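Local coordinates for protein spectinomycin phosphotransferase (Legionella pneumophila, PDB 3I1A) that transfers a phosphate group, probably from a bound nucleotide, to the antibiotic spectinomycin and so acts as an antibiotic resistance factor, at residues Q127-S132 with E240-F245; K149-V154 with L277-H282; N165-D168 with F174-F177; N179-A184 with E315-N320; Q294-R299 with E308-F313. One frame throughout, in Å; residues are numbered along the deposited sequence. Where two conformers were deposited one is given.

Interaction 1: residues Q127-S132 with E240-F245; sequences QIHETS and ERDLMF
His129 meets Asp242 through a single well-directed hydrogen bond. From CB, which points at segment 240-245, the ring leaves with CG beside the backbone N and anti to the carbonyl carbon (chi1 -66°), a torsion that carries it across from the end of helix 115-129. CD2 passes 3.8 Å from Asp242 OD2 on one flank of the bond. On the other flank CE1 lies 3.8 Å from Asp242 CB, with Leu243 CD2 near the ring plane, 4.4 Å from CE1. At the tip, NE2 donates to Asp242 OD2 over 2.9 Å. The bond is nearly straight (169° at the hydrogen) and lies in the ring plane. On the carboxylate it uses the anti side of OD2, tilted 21° out of the carboxylate plane. Such a His-carboxylate pair recalls the protein kinase fold, in which a histidine of the long lobe helix meets the aspartate that braces the catalytic loop. Consistent with this, Asp242 accepts from the backbone N atoms of His210 (to OD2) and Ser211 (to OD1), in what is probably the equivalent loop. The remaining ring nitrogen, His129 ND1, is hydrogen-bonded to Tyr267 OH of helix 257-267; the Tyr267 side chain also touches Leu243.

Interaction 2: residues K149-V154 with L277-H282; sequences KWREIV and LSYYRH
Arg151 reaches from helix 149-157 to the phenol of Tyr279 on helix 274-297, a helix-to-helix bridge within the helical part of the kinase-like C-terminal lobe. Its NH1 donates to Tyr279 OH over 3.3 Å, a long bond bent to 150° at the hydrogen. The guanidinium arrives at the edge of the ring, close to the ring plane, with Tyr279 CE1 3.7 Å from NH1. The two flat groups are steeply turned against each other, their planes 67° apart, so the contact is not a stack. A bend in the arginine chain (chi3 -74°) swings the guanidinium into this position. One layer out, all three nitrogens have partners outside the two segments: NE is in a salt bridge with Glu193, NH1 in another with Glu283, and NH2 is hydrogen-bonded to Tyr146 O. Two carboxylates thus probably balance the buried positive charge, and the bonds on three nitrogens hold the group's rotation, which leaves the phenol as a secondary acceptor. Tyr279 is positioned in turn by an edge-to-face contact with the ring of Tyr146. A turn along its helix, His282 ND1 donates to Ser278 O over 2.8 Å, while His282 N reaches the same oxygen from the opposite face of the carbonyl plane.

Interaction 3: residues N165-D168 with F174-F177; sequences NSDD and FKSF
Asp167, in the loop just ahead of helix 169-180, is joined by Lys175, which reaches back from the helix to its carboxylate. Along the helical turn 174-177, Phe174 comes first and packs its ring on helix 274-297, edge-to-face with Phe313 of helix 303-315. Lys175 then makes the contact. Its CG stands beside the backbone N (chi1 -71°), and from there the extended chain comes from the opposite direction to Asp167 and runs its last carbons past OD2, bringing NZ to it. NZ forms a salt bridge with Asp167 OD2 at 2.8 Å, using the syn side of that oxygen. The second oxygen, OD1, is held only weakly, 3.2 Å from NZ, and the fork is therefore lopsided. Behind the ammonium, CE packs 3.4 Å from OD2. The same NZ also donates to Glu162 O, tying down the loop at a second point. Phe177 sets its ring edge-to-face with Phe317. Next to Asp167, Asp168 is the N-cap residue: its OD1 accepts from Thr171 N, and its OD2 is in a salt bridge with Arg306. The helix thus lies with Phe174 against helix 274-297, Phe177 against helix 303-315, and Lys175 lashing the incoming loop.

Interaction 4: residues N179-A184 with E315-N320; sequences NQNSAA and EMFDPN
The backbones bring Asn181 and Phe317 together with their CA atoms 8.5 Å apart, at the break where helix 169-180 gives way to helix 182-198 and at a type I turn running from Glu315 to Asp318. The turn is closed by Asp318 N donating to Glu315 O over 3.0 Å, and it presents Phe317 to the break. With CG beside its backbone N (chi1 -60°), the ring extends toward the partner segment. Ala184 CB rests at the ring edge, close to its plane, 4.1 Å from Phe317 CE2. The amide of Asn181 slides past in the opposite sense; its OD1 comes to 4.0 Å from Phe317 CD2, with amide and ring planes 44° apart. That amide is oriented from the preceding helix, 169-180, where ND2 donates to Phe177 O. Phe177 in addition meets Phe317 edge-to-face, while Val323 of helix 322-329 touches the same phenylalanine. A bound dimethyl sulfoxide, probably from the crystallisation liquor, lies about 4 Å from the Ala184 side chain. No hydrogen bond or ion pair crosses between the segments, so this partly exposed join between a helix break and an interhelical turn rests on van der Waals contact with one aromatic ring.

Interaction 5: residues Q294-R299 with E308-F313; sequences QDLLSR and ESFKYF
Asp295 OD2 is gripped twice, by Ser309 OG from the facing helix and by Gln301 NE2 from the loop between. The serine bond is short, 2.7 Å from Ser309 OG to Asp295 OD2, and the hydroxyl donates on the anti side of the oxygen, 18° out of the carboxylate plane. Asp295 sets its CG anti to the backbone N (chi1 -161°), which aims the carboxylate at helix 303-315. Beside this polar link Leu296 supplies the apolar half. Its CD2 branch presses 3.7 Å from Ser309 CB and equally close to Phe310 N, lodging against the backbone between the two residues. The CD1 branch instead meets Phe310 CB at 3.9 Å, the two side chains crossing at about a right angle. Both link and leucine are buried, and the two donors, Ser309 and Gln301, satisfy OD2 there. This is a helical hairpin, helix 274-297 turning into helix 303-315, and its closed end, by the connecting loop, is stitched: Arg306 donates through NE to Asp295 O and through NH2 to Leu296 O. Helix 169-180 packs along both arms, with Leu170 on Leu296, Ala173 on Phe310, and Thr171 OG1 hydrogen-bonded to Leu296 O.

How the interactions relate
Interaction 1 lies near the magnesium site, with the side chain of Asp242 about 9 Å from that of Asn217, whereas the other four gather in the helical arm. Interactions 2 and 5 share helix 274-297, their centres 18 Å apart, and interactions 3 and 4 share helix 169-180. The closest pair, interactions 3 and 5, sit 11 Å apart between centres; Phe174 of the former packs on Leu296 of the latter. Along the chain, interaction 3 is nested within the loops closed by interactions 1 and 2, and interaction 5 within that of interaction 4. Met244 O and Arg281 NE, 2.9 Å apart, form a probable hydrogen bond that joins interactions 1 and 2, where the arm's long helix meets the core.

Interaction 1: residues Q127-S132 with E240-F245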
# COMPACT_ATOMS: atom_id res chain seq x y z
N GLN A 127 3.93 -13.48 -11.06
CA GLN A 127 2.64 -14.12 -11.32
C GLN A 127 1.54 -13.07 -11.43
O GLN A 127 0.66 -13.16 -12.29
CB GLN A 127 2.25 -15.07 -10.18
CG GLN A 127 2.75 -16.49 -10.29
CD GLN A 127 2.04 -17.39 -9.29
OE1 GLN A 127 2.28 -17.29 -8.10
NE2 GLN A 127 1.13 -18.23 -9.77
N ILE A 128 1.59 -12.11 -10.52
CA ILE A 128 0.60 -11.04 -10.49
C ILE A 128 0.72 -10.20 -11.75
O ILE A 128 -0.27 -9.94 -12.44
CB ILE A 128 0.78 -10.16 -9.21
CG1 ILE A 128 0.38 -10.96 -7.97
CG2 ILE A 128 -0.07 -8.88 -9.32
CD1 ILE A 128 0.99 -10.41 -6.66
N HIS A 129 1.94 -9.79 -12.09
CA HIS A 129 2.13 -8.97 -13.27
C HIS A 129 1.74 -9.67 -14.56
O HIS A 129 1.40 -9.02 -15.54
CB HIS A 129 3.58 -8.49 -13.37
CG HIS A 129 3.98 -7.56 -12.27
ND1 HIS A 129 5.28 -7.18 -12.03
CD2 HIS A 129 3.22 -6.89 -11.36
CE1 HIS A 129 5.31 -6.32 -11.03
NE2 HIS A 129 4.07 -6.12 -10.61
N GLU A 130 1.79 -11.00 -14.59
CA GLU A 130 1.43 -11.69 -15.81
C GLU A 130 -0.04 -12.09 -15.86
O GLU A 130 -0.49 -12.66 -16.86
CB GLU A 130 2.30 -12.93 -15.99
CG GLU A 130 3.77 -12.61 -16.15
CD GLU A 130 4.54 -13.71 -16.83
OE1 GLU A 130 4.33 -14.88 -16.47
OE2 GLU A 130 5.36 -13.40 -17.72
N THR A 131 -0.78 -11.80 -14.79
CA THR A 131 -2.18 -12.18 -14.72
C THR A 131 -3.02 -11.44 -15.76
O THR A 131 -2.98 -10.22 -15.84
CB THR A 131 -2.73 -11.93 -13.31
OG1 THR A 131 -2.09 -12.83 -12.40
CG2 THR A 131 -4.23 -12.22 -13.26
N SER A 132 -3.77 -12.20 -16.55
CA SER A 132 -4.63 -11.61 -17.57
C SER A 132 -5.81 -10.95 -16.88
O SER A 132 -6.49 -11.56 -16.06
CB SER A 132 -5.13 -12.69 -18.54
OG SER A 132 -5.97 -12.12 -19.52
N GLU A 240 7.24 -1.42 -13.37
CA GLU A 240 8.14 -0.69 -12.51
C GLU A 240 7.44 -0.00 -11.33
O GLU A 240 8.08 0.35 -10.34
CB GLU A 240 8.96 0.31 -13.36
CG GLU A 240 10.00 -0.36 -14.31
CD GLU A 240 9.40 -1.05 -15.54
OE1 GLU A 240 8.22 -0.82 -15.89
OE2 GLU A 240 10.14 -1.84 -16.17
N ARG A 241 6.13 0.17 -11.44
CA ARG A 241 5.32 0.73 -10.34
C ARG A 241 5.55 -0.13 -9.09
O ARG A 241 5.58 0.38 -7.95
CB ARG A 241 3.85 0.68 -10.72
CG ARG A 241 2.87 0.82 -9.57
CD ARG A 241 2.78 2.25 -9.08
NE ARG A 241 3.84 2.54 -8.12
CZ ARG A 241 3.90 3.67 -7.43
NH1 ARG A 241 2.96 4.60 -7.61
NH2 ARG A 241 4.91 3.89 -6.59
N ASP A 242 5.65 -1.44 -9.29
CA ASP A 242 5.92 -2.34 -8.18
C ASP A 242 7.42 -2.64 -8.01
O ASP A 242 7.93 -2.73 -6.88
CB ASP A 242 5.17 -3.68 -8.34
CG ASP A 242 3.69 -3.55 -8.09
OD1 ASP A 242 3.25 -2.53 -7.52
OD2 ASP A 242 2.96 -4.50 -8.45
N LEU A 243 8.14 -2.79 -9.11
CA LEU A 243 9.55 -3.13 -8.99
C LEU A 243 10.41 -2.09 -8.27
O LEU A 243 11.45 -2.43 -7.71
CB LEU A 243 10.14 -3.46 -10.38
CG LEU A 243 9.50 -4.71 -11.01
CD1 LEU A 243 10.18 -5.06 -12.38
CD2 LEU A 243 9.62 -5.88 -10.04
N MET A 244 9.96 -0.83 -8.27
CA MET A 244 10.73 0.24 -7.65
C MET A 244 10.96 -0.00 -6.16
O MET A 244 11.91 0.53 -5.58
CB MET A 244 10.01 1.57 -7.84
CG MET A 244 8.66 1.66 -7.16
SD MET A 244 8.38 3.28 -6.33
CE MET A 244 9.14 2.90 -4.70
N PHE A 245 10.11 -0.82 -5.56
CA PHE A 245 10.24 -1.10 -4.13
C PHE A 245 11.38 -2.07 -3.80
O PHE A 245 11.90 -2.06 -2.69
CB PHE A 245 8.92 -1.65 -3.59
CG PHE A 245 7.82 -0.62 -3.54
CD1 PHE A 245 6.92 -0.47 -4.60
CD2 PHE A 245 7.71 0.25 -2.45
CE1 PHE A 245 5.94 0.52 -4.58
CE2 PHE A 245 6.72 1.25 -2.42
CZ PHE A 245 5.84 1.38 -3.48

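Interaction 2: residues K149-V154 with L277-H282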
# COMPACT_ATOMS: atom_id res chain seq x y z
N LYS A 149 -0.30 16.26 -10.19
CA LYS A 149 -0.94 16.75 -8.96
C LYS A 149 -0.00 17.00 -7.79
O LYS A 149 0.03 18.11 -7.23
CB LYS A 149 -2.03 15.78 -8.48
CG LYS A 149 -2.65 16.20 -7.14
CD LYS A 149 -3.83 15.36 -6.71
CE LYS A 149 -4.47 15.93 -5.45
NZ LYS A 149 -5.79 15.31 -5.14
N TRP A 150 0.75 15.98 -7.42
CA TRP A 150 1.67 16.07 -6.29
C TRP A 150 2.86 16.97 -6.56
O TRP A 150 3.32 17.69 -5.67
CB TRP A 150 2.14 14.67 -5.91
CG TRP A 150 0.98 13.76 -5.79
CD1 TRP A 150 0.60 12.78 -6.66
CD2 TRP A 150 -0.00 13.77 -4.75
NE1 TRP A 150 -0.55 12.17 -6.22
CE2 TRP A 150 -0.95 12.77 -5.05
CE3 TRP A 150 -0.17 14.54 -3.58
CZ2 TRP A 150 -2.05 12.50 -4.23
CZ3 TRP A 150 -1.27 14.28 -2.77
CH2 TRP A 150 -2.19 13.27 -3.10
N ARG A 151 3.39 16.92 -7.78
CA ARG A 151 4.51 17.78 -8.09
C ARG A 151 4.07 19.23 -7.93
O ARG A 151 4.83 20.06 -7.45
CB ARG A 151 4.99 17.53 -9.51
CG ARG A 151 5.66 16.17 -9.68
CD ARG A 151 6.33 16.04 -11.03
NE ARG A 151 5.38 15.85 -12.12
CZ ARG A 151 4.76 14.71 -12.40
NH1 ARG A 151 4.98 13.63 -11.66
NH2 ARG A 151 3.95 14.64 -13.46
N GLU A 152 2.85 19.54 -8.35
CA GLU A 152 2.34 20.90 -8.25
C GLU A 152 2.20 21.32 -6.79
O GLU A 152 2.59 22.43 -6.42
CB GLU A 152 0.99 21.03 -8.96
CG GLU A 152 1.08 20.79 -10.47
CD GLU A 152 -0.26 20.90 -11.18
OE1 GLU A 152 -1.29 20.48 -10.61
OE2 GLU A 152 -0.28 21.39 -12.32
N ILE A 153 1.67 20.42 -5.96
CA ILE A 153 1.51 20.74 -4.54
C ILE A 153 2.85 21.04 -3.89
O ILE A 153 2.97 21.99 -3.11
CB ILE A 153 0.83 19.58 -3.79
CG1 ILE A 153 -0.65 19.52 -4.17
CG2 ILE A 153 0.95 19.78 -2.28
CD1 ILE A 153 -1.32 18.22 -3.79
N VAL A 154 3.88 20.26 -4.19
CA VAL A 154 5.16 20.54 -3.56
C VAL A 154 5.69 21.90 -4.05
O VAL A 154 6.33 22.62 -3.30
CB VAL A 154 6.22 19.43 -3.82
CG1 VAL A 154 7.53 19.82 -3.21
CG2 VAL A 154 5.75 18.09 -3.21
N LEU A 277 11.53 3.22 -13.64
CA LEU A 277 11.84 2.83 -12.25
C LEU A 277 12.31 4.06 -11.46
O LEU A 277 11.90 4.27 -10.31
CB LEU A 277 12.94 1.76 -12.22
CG LEU A 277 13.14 1.05 -10.87
CD1 LEU A 277 12.10 -0.05 -10.69
CD2 LEU A 277 14.53 0.39 -10.85
N SER A 278 13.15 4.89 -12.08
CA SER A 278 13.64 6.09 -11.39
C SER A 278 12.50 7.10 -11.21
O SER A 278 12.42 7.78 -10.19
CB SER A 278 14.79 6.73 -12.18
OG SER A 278 15.30 7.86 -11.47
N TYR A 279 11.62 7.19 -12.20
CA TYR A 279 10.47 8.09 -12.10
C TYR A 279 9.62 7.75 -10.86
O TYR A 279 9.25 8.63 -10.08
CB TYR A 279 9.56 7.96 -13.33
CG TYR A 279 8.22 8.62 -13.11
CD1 TYR A 279 8.10 10.01 -13.10
CD2 TYR A 279 7.08 7.86 -12.83
CE1 TYR A 279 6.89 10.62 -12.81
CE2 TYR A 279 5.85 8.46 -12.53
CZ TYR A 279 5.77 9.85 -12.53
OH TYR A 279 4.57 10.43 -12.26
N TYR A 280 9.29 6.47 -10.69
CA TYR A 280 8.47 6.10 -9.54
C TYR A 280 9.13 6.35 -8.20
O TYR A 280 8.47 6.80 -7.28
CB TYR A 280 8.04 4.63 -9.64
CG TYR A 280 6.83 4.44 -10.52
CD1 TYR A 280 5.62 5.07 -10.22
CD2 TYR A 280 6.88 3.62 -11.65
CE1 TYR A 280 4.50 4.90 -11.02
CE2 TYR A 280 5.77 3.43 -12.45
CZ TYR A 280 4.57 4.07 -12.13
OH TYR A 280 3.43 3.86 -12.87
N ARG A 281 10.43 6.06 -8.08
CA ARG A 281 11.11 6.28 -6.80
C ARG A 281 11.14 7.76 -6.45
O ARG A 281 11.00 8.11 -5.28
CB ARG A 281 12.53 5.74 -6.84
CG ARG A 281 12.55 4.24 -6.92
CD ARG A 281 13.98 3.72 -6.89
NE ARG A 281 13.97 2.27 -6.72
CZ ARG A 281 15.03 1.50 -6.89
NH1 ARG A 281 16.21 2.02 -7.23
NH2 ARG A 281 14.92 0.18 -6.71
N HIS A 282 11.33 8.63 -7.44
CA HIS A 282 11.31 10.07 -7.15
C HIS A 282 9.88 10.54 -6.89
O HIS A 282 9.63 11.26 -5.93
CB HIS A 282 11.92 10.89 -8.31
CG HIS A 282 13.42 10.78 -8.42
ND1 HIS A 282 14.06 9.65 -8.91
CD2 HIS A 282 14.41 11.64 -8.07
CE1 HIS A 282 15.37 9.83 -8.85
NE2 HIS A 282 15.60 11.02 -8.35

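Interaction 3: residues N165-D168 with F174-F177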
# COMPACT_ATOMS: atom_id res chain seq x y z
N ASN A 165 5.55 34.99 11.33
CA ASN A 165 5.46 35.20 12.77
C ASN A 165 4.40 34.36 13.47
O ASN A 165 4.45 34.16 14.68
CB ASN A 165 5.20 36.68 13.07
CG ASN A 165 6.46 37.44 13.43
OD1 ASN A 165 6.48 38.67 13.41
ND2 ASN A 165 7.52 36.71 13.76
N SER A 166 3.43 33.85 12.71
CA SER A 166 2.37 33.05 13.30
C SER A 166 2.62 31.55 13.27
O SER A 166 1.79 30.78 13.73
CB SER A 166 1.03 33.35 12.61
OG SER A 166 1.06 32.95 11.26
N ASP A 167 3.77 31.13 12.74
CA ASP A 167 4.07 29.69 12.69
C ASP A 167 4.21 29.11 14.10
O ASP A 167 4.76 29.77 14.99
CB ASP A 167 5.40 29.41 11.98
CG ASP A 167 5.38 29.71 10.48
OD1 ASP A 167 4.31 29.76 9.86
OD2 ASP A 167 6.47 29.87 9.91
N ASP A 168 3.71 27.89 14.31
CA ASP A 168 3.91 27.26 15.62
C ASP A 168 5.24 26.49 15.59
O ASP A 168 5.95 26.52 14.59
CB ASP A 168 2.72 26.36 16.03
CG ASP A 168 2.59 25.05 15.25
OD1 ASP A 168 3.31 24.82 14.25
OD2 ASP A 168 1.74 24.21 15.67
N PHE A 174 9.71 22.44 10.64
CA PHE A 174 9.55 21.86 9.30
C PHE A 174 10.12 22.78 8.23
O PHE A 174 10.80 22.33 7.32
CB PHE A 174 8.07 21.61 9.01
CG PHE A 174 7.81 21.19 7.60
CD1 PHE A 174 8.18 19.91 7.16
CD2 PHE A 174 7.23 22.08 6.68
CE1 PHE A 174 8.00 19.54 5.84
CE2 PHE A 174 7.04 21.72 5.35
CZ PHE A 174 7.43 20.44 4.93
N LYS A 175 9.82 24.08 8.32
CA LYS A 175 10.36 25.02 7.35
C LYS A 175 11.89 25.05 7.38
O LYS A 175 12.53 25.15 6.33
CB LYS A 175 9.80 26.42 7.60
CG LYS A 175 8.32 26.54 7.24
CD LYS A 175 7.85 27.98 7.37
CE LYS A 175 6.38 28.12 7.05
NZ LYS A 175 5.97 29.53 7.16
N SER A 176 12.47 24.97 8.58
CA SER A 176 13.91 24.97 8.74
C SER A 176 14.51 23.75 8.06
O SER A 176 15.51 23.84 7.35
CB SER A 176 14.30 24.95 10.22
OG SER A 176 13.98 26.17 10.85
N PHE A 177 13.88 22.60 8.27
CA PHE A 177 14.36 21.35 7.70
C PHE A 177 14.21 21.39 6.17
O PHE A 177 15.08 20.92 5.44
CB PHE A 177 13.57 20.14 8.24
CG PHE A 177 14.13 18.82 7.78
CD1 PHE A 177 15.19 18.23 8.44
CD2 PHE A 177 13.62 18.20 6.64
CE1 PHE A 177 15.75 17.04 7.97
CE2 PHE A 177 14.16 17.02 6.17
CZ PHE A 177 15.23 16.43 6.83

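Interaction 4: residues N179-A184 with E315-N320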
# COMPACT_ATOMS: atom_id res chain seq x y z
N ASN A 179 14.10 24.05 4.25
CA ASN A 179 15.10 24.96 3.75
C ASN A 179 16.49 24.29 3.72
O ASN A 179 17.23 24.42 2.73
CB ASN A 179 15.06 26.22 4.61
CG ASN A 179 15.97 27.31 4.09
OD1 ASN A 179 17.06 27.52 4.63
ND2 ASN A 179 15.55 27.99 3.03
N GLN A 180 16.84 23.55 4.78
CA GLN A 180 18.15 22.90 4.84
C GLN A 180 18.31 21.80 3.79
O GLN A 180 19.42 21.46 3.41
CB GLN A 180 18.41 22.30 6.23
CG GLN A 180 18.26 23.30 7.36
CD GLN A 180 18.25 22.65 8.74
OE1 GLN A 180 17.71 21.55 8.92
NE2 GLN A 180 18.85 23.32 9.71
N ASN A 181 17.19 21.24 3.34
CA ASN A 181 17.20 20.17 2.33
C ASN A 181 16.51 20.62 1.04
O ASN A 181 15.98 19.79 0.28
CB ASN A 181 16.49 18.94 2.91
CG ASN A 181 17.23 18.34 4.06
OD1 ASN A 181 18.12 17.50 3.88
ND2 ASN A 181 16.90 18.79 5.27
N SER A 182 16.54 21.92 0.78
CA SER A 182 15.88 22.49 -0.39
C SER A 182 16.38 21.95 -1.72
O SER A 182 15.58 21.70 -2.63
CB SER A 182 16.03 24.02 -0.39
OG SER A 182 15.08 24.59 -1.27
N ALA A 183 17.70 21.80 -1.84
CA ALA A 183 18.31 21.29 -3.07
C ALA A 183 17.81 19.88 -3.39
O ALA A 183 17.49 19.57 -4.54
CB ALA A 183 19.81 21.28 -2.93
N ALA A 184 17.75 19.04 -2.36
CA ALA A 184 17.28 17.68 -2.56
C ALA A 184 15.79 17.68 -2.90
O ALA A 184 15.36 16.90 -3.73
CB ALA A 184 17.55 16.83 -1.31
N GLU A 315 12.99 11.13 8.07
CA GLU A 315 13.60 9.84 7.85
C GLU A 315 13.86 9.58 6.38
O GLU A 315 14.80 8.84 6.05
CB GLU A 315 12.72 8.74 8.41
CG GLU A 315 12.77 8.66 9.92
CD GLU A 315 11.98 7.48 10.44
OE1 GLU A 315 12.25 7.07 11.58
OE2 GLU A 315 11.11 6.97 9.70
N MET A 316 13.04 10.15 5.50
CA MET A 316 13.23 9.93 4.06
C MET A 316 14.60 10.39 3.60
O MET A 316 15.13 9.91 2.58
CB MET A 316 12.16 10.67 3.24
CG MET A 316 10.74 10.25 3.59
SD MET A 316 9.44 10.93 2.52
CE MET A 316 9.91 12.71 2.43
N PHE A 317 15.17 11.34 4.33
CA PHE A 317 16.48 11.90 3.99
C PHE A 317 17.66 11.26 4.73
O PHE A 317 18.80 11.71 4.59
CB PHE A 317 16.47 13.42 4.23
CG PHE A 317 15.45 14.15 3.40
CD1 PHE A 317 14.12 14.20 3.80
CD2 PHE A 317 15.81 14.72 2.17
CE1 PHE A 317 13.15 14.81 3.00
CE2 PHE A 317 14.85 15.34 1.36
CZ PHE A 317 13.52 15.38 1.76
N ASP A 318 17.40 10.21 5.50
CA ASP A 318 18.48 9.54 6.23
C ASP A 318 19.38 8.69 5.33
O ASP A 318 19.02 8.34 4.21
CB ASP A 318 17.93 8.66 7.35
CG ASP A 318 17.49 9.45 8.58
OD1 ASP A 318 17.97 10.58 8.77
OD2 ASP A 318 16.69 8.92 9.37
N PRO A 319 20.58 8.35 5.82
CA PRO A 319 21.51 7.53 5.04
C PRO A 319 20.86 6.23 4.59
O PRO A 319 20.25 5.52 5.39
CB PRO A 319 22.65 7.26 6.03
CG PRO A 319 22.68 8.48 6.84
CD PRO A 319 21.19 8.74 7.10
N ASN A 320 20.98 5.93 3.30
CA ASN A 320 20.43 4.71 2.73
C ASN A 320 18.91 4.67 2.74
O ASN A 320 18.33 3.58 2.68
CB ASN A 320 20.95 3.47 3.48
CG ASN A 320 22.43 3.52 3.76
OD1 ASN A 320 22.92 2.83 4.67
ND2 ASN A 320 23.17 4.32 2.99

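Interaction 5: residues Q294-R299 with E308-F313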
# COMPACT_ATOMS: atom_id res chain seq x y z
N GLN A 294 2.22 19.00 3.93
CA GLN A 294 1.01 19.78 4.17
C GLN A 294 0.55 19.63 5.63
O GLN A 294 0.03 20.59 6.23
CB GLN A 294 -0.12 19.36 3.24
CG GLN A 294 -1.33 20.30 3.33
CD GLN A 294 -0.98 21.73 2.91
OE1 GLN A 294 -0.93 22.64 3.74
NE2 GLN A 294 -0.72 21.91 1.63
N ASP A 295 0.74 18.44 6.19
CA ASP A 295 0.35 18.22 7.58
C ASP A 295 1.17 19.10 8.53
O ASP A 295 0.70 19.45 9.62
CB ASP A 295 0.52 16.74 7.96
CG ASP A 295 -0.27 16.35 9.19
OD1 ASP A 295 -1.42 16.83 9.36
OD2 ASP A 295 0.25 15.54 10.00
N LEU A 296 2.39 19.44 8.12
CA LEU A 296 3.23 20.30 8.95
C LEU A 296 2.97 21.79 8.71
O LEU A 296 3.13 22.59 9.63
CB LEU A 296 4.73 20.00 8.73
CG LEU A 296 5.38 18.93 9.62
CD1 LEU A 296 5.33 19.35 11.12
CD2 LEU A 296 4.68 17.61 9.39
N LEU A 297 2.59 22.17 7.49
CA LEU A 297 2.30 23.57 7.20
C LEU A 297 0.91 23.94 7.72
O LEU A 297 0.61 25.13 7.90
CB LEU A 297 2.36 23.83 5.69
CG LEU A 297 3.76 23.69 5.09
CD1 LEU A 297 3.66 23.70 3.55
CD2 LEU A 297 4.62 24.85 5.55
N SER A 298 0.07 22.92 7.94
CA SER A 298 -1.28 23.12 8.46
C SER A 298 -1.42 22.59 9.89
O SER A 298 -0.48 22.01 10.45
CB SER A 298 -2.30 22.40 7.58
OG SER A 298 -2.20 22.86 6.25
N ARG A 299 -2.60 22.79 10.47
CA ARG A 299 -2.90 22.36 11.83
C ARG A 299 -4.18 21.55 11.72
O ARG A 299 -5.13 21.76 12.48
CB ARG A 299 -3.10 23.57 12.74
CG ARG A 299 -1.99 24.61 12.62
CD ARG A 299 -0.92 24.46 13.68
NE ARG A 299 -1.29 25.18 14.90
CZ ARG A 299 -1.17 26.49 15.07
NH1 ARG A 299 -0.69 27.26 14.10
NH2 ARG A 299 -1.54 27.05 16.22
N GLU A 308 4.59 13.02 14.34
CA GLU A 308 4.89 11.74 13.67
C GLU A 308 5.14 11.97 12.19
O GLU A 308 6.06 11.38 11.61
CB GLU A 308 3.74 10.74 13.85
CG GLU A 308 3.51 10.35 15.31
CD GLU A 308 2.43 9.29 15.49
OE1 GLU A 308 1.34 9.40 14.88
OE2 GLU A 308 2.68 8.34 16.27
N SER A 309 4.33 12.83 11.58
CA SER A 309 4.50 13.16 10.15
C SER A 309 5.90 13.76 9.94
O SER A 309 6.57 13.43 8.98
CB SER A 309 3.46 14.17 9.70
OG SER A 309 2.16 13.63 9.77
N PHE A 310 6.33 14.62 10.87
CA PHE A 310 7.64 15.28 10.76
C PHE A 310 8.78 14.26 10.83
O PHE A 310 9.71 14.33 10.05
CB PHE A 310 7.75 16.36 11.86
CG PHE A 310 8.95 17.27 11.73
CD1 PHE A 310 9.52 17.56 10.50
CD2 PHE A 310 9.46 17.90 12.87
CE1 PHE A 310 10.58 18.47 10.40
CE2 PHE A 310 10.53 18.81 12.77
CZ PHE A 310 11.08 19.09 11.54
N LYS A 311 8.68 13.30 11.74
CA LYS A 311 9.69 12.26 11.86
C LYS A 311 9.73 11.44 10.56
O LYS A 311 10.81 11.13 10.05
CB LYS A 311 9.39 11.37 13.08
CG LYS A 311 9.52 12.16 14.39
CD LYS A 311 9.46 11.26 15.63
CE LYS A 311 9.64 12.08 16.90
NZ LYS A 311 9.72 11.21 18.12
N TYR A 312 8.56 11.12 10.03
CA TYR A 312 8.49 10.34 8.79
C TYR A 312 9.15 11.13 7.66
O TYR A 312 9.97 10.60 6.91
CB TYR A 312 7.05 10.03 8.40
CG TYR A 312 6.98 9.24 7.11
CD1 TYR A 312 7.56 7.98 7.01
CD2 TYR A 312 6.35 9.77 5.99
CE1 TYR A 312 7.52 7.26 5.81
CE2 TYR A 312 6.30 9.06 4.79
CZ TYR A 312 6.88 7.81 4.70
OH TYR A 312 6.79 7.10 3.52
N PHE A 313 8.77 12.39 7.55
CA PHE A 313 9.32 13.27 6.53
C PHE A 313 10.86 13.31 6.63
O PHE A 313 11.57 13.20 5.62
CB PHE A 313 8.73 14.67 6.71
CG PHE A 313 9.02 15.61 5.57
CD1 PHE A 313 8.01 15.99 4.68
CD2 PHE A 313 10.29 16.12 5.39
CE1 PHE A 313 8.28 16.87 3.63
CE2 PHE A 313 10.58 17.00 4.33
CZ PHE A 313 9.58 17.37 3.46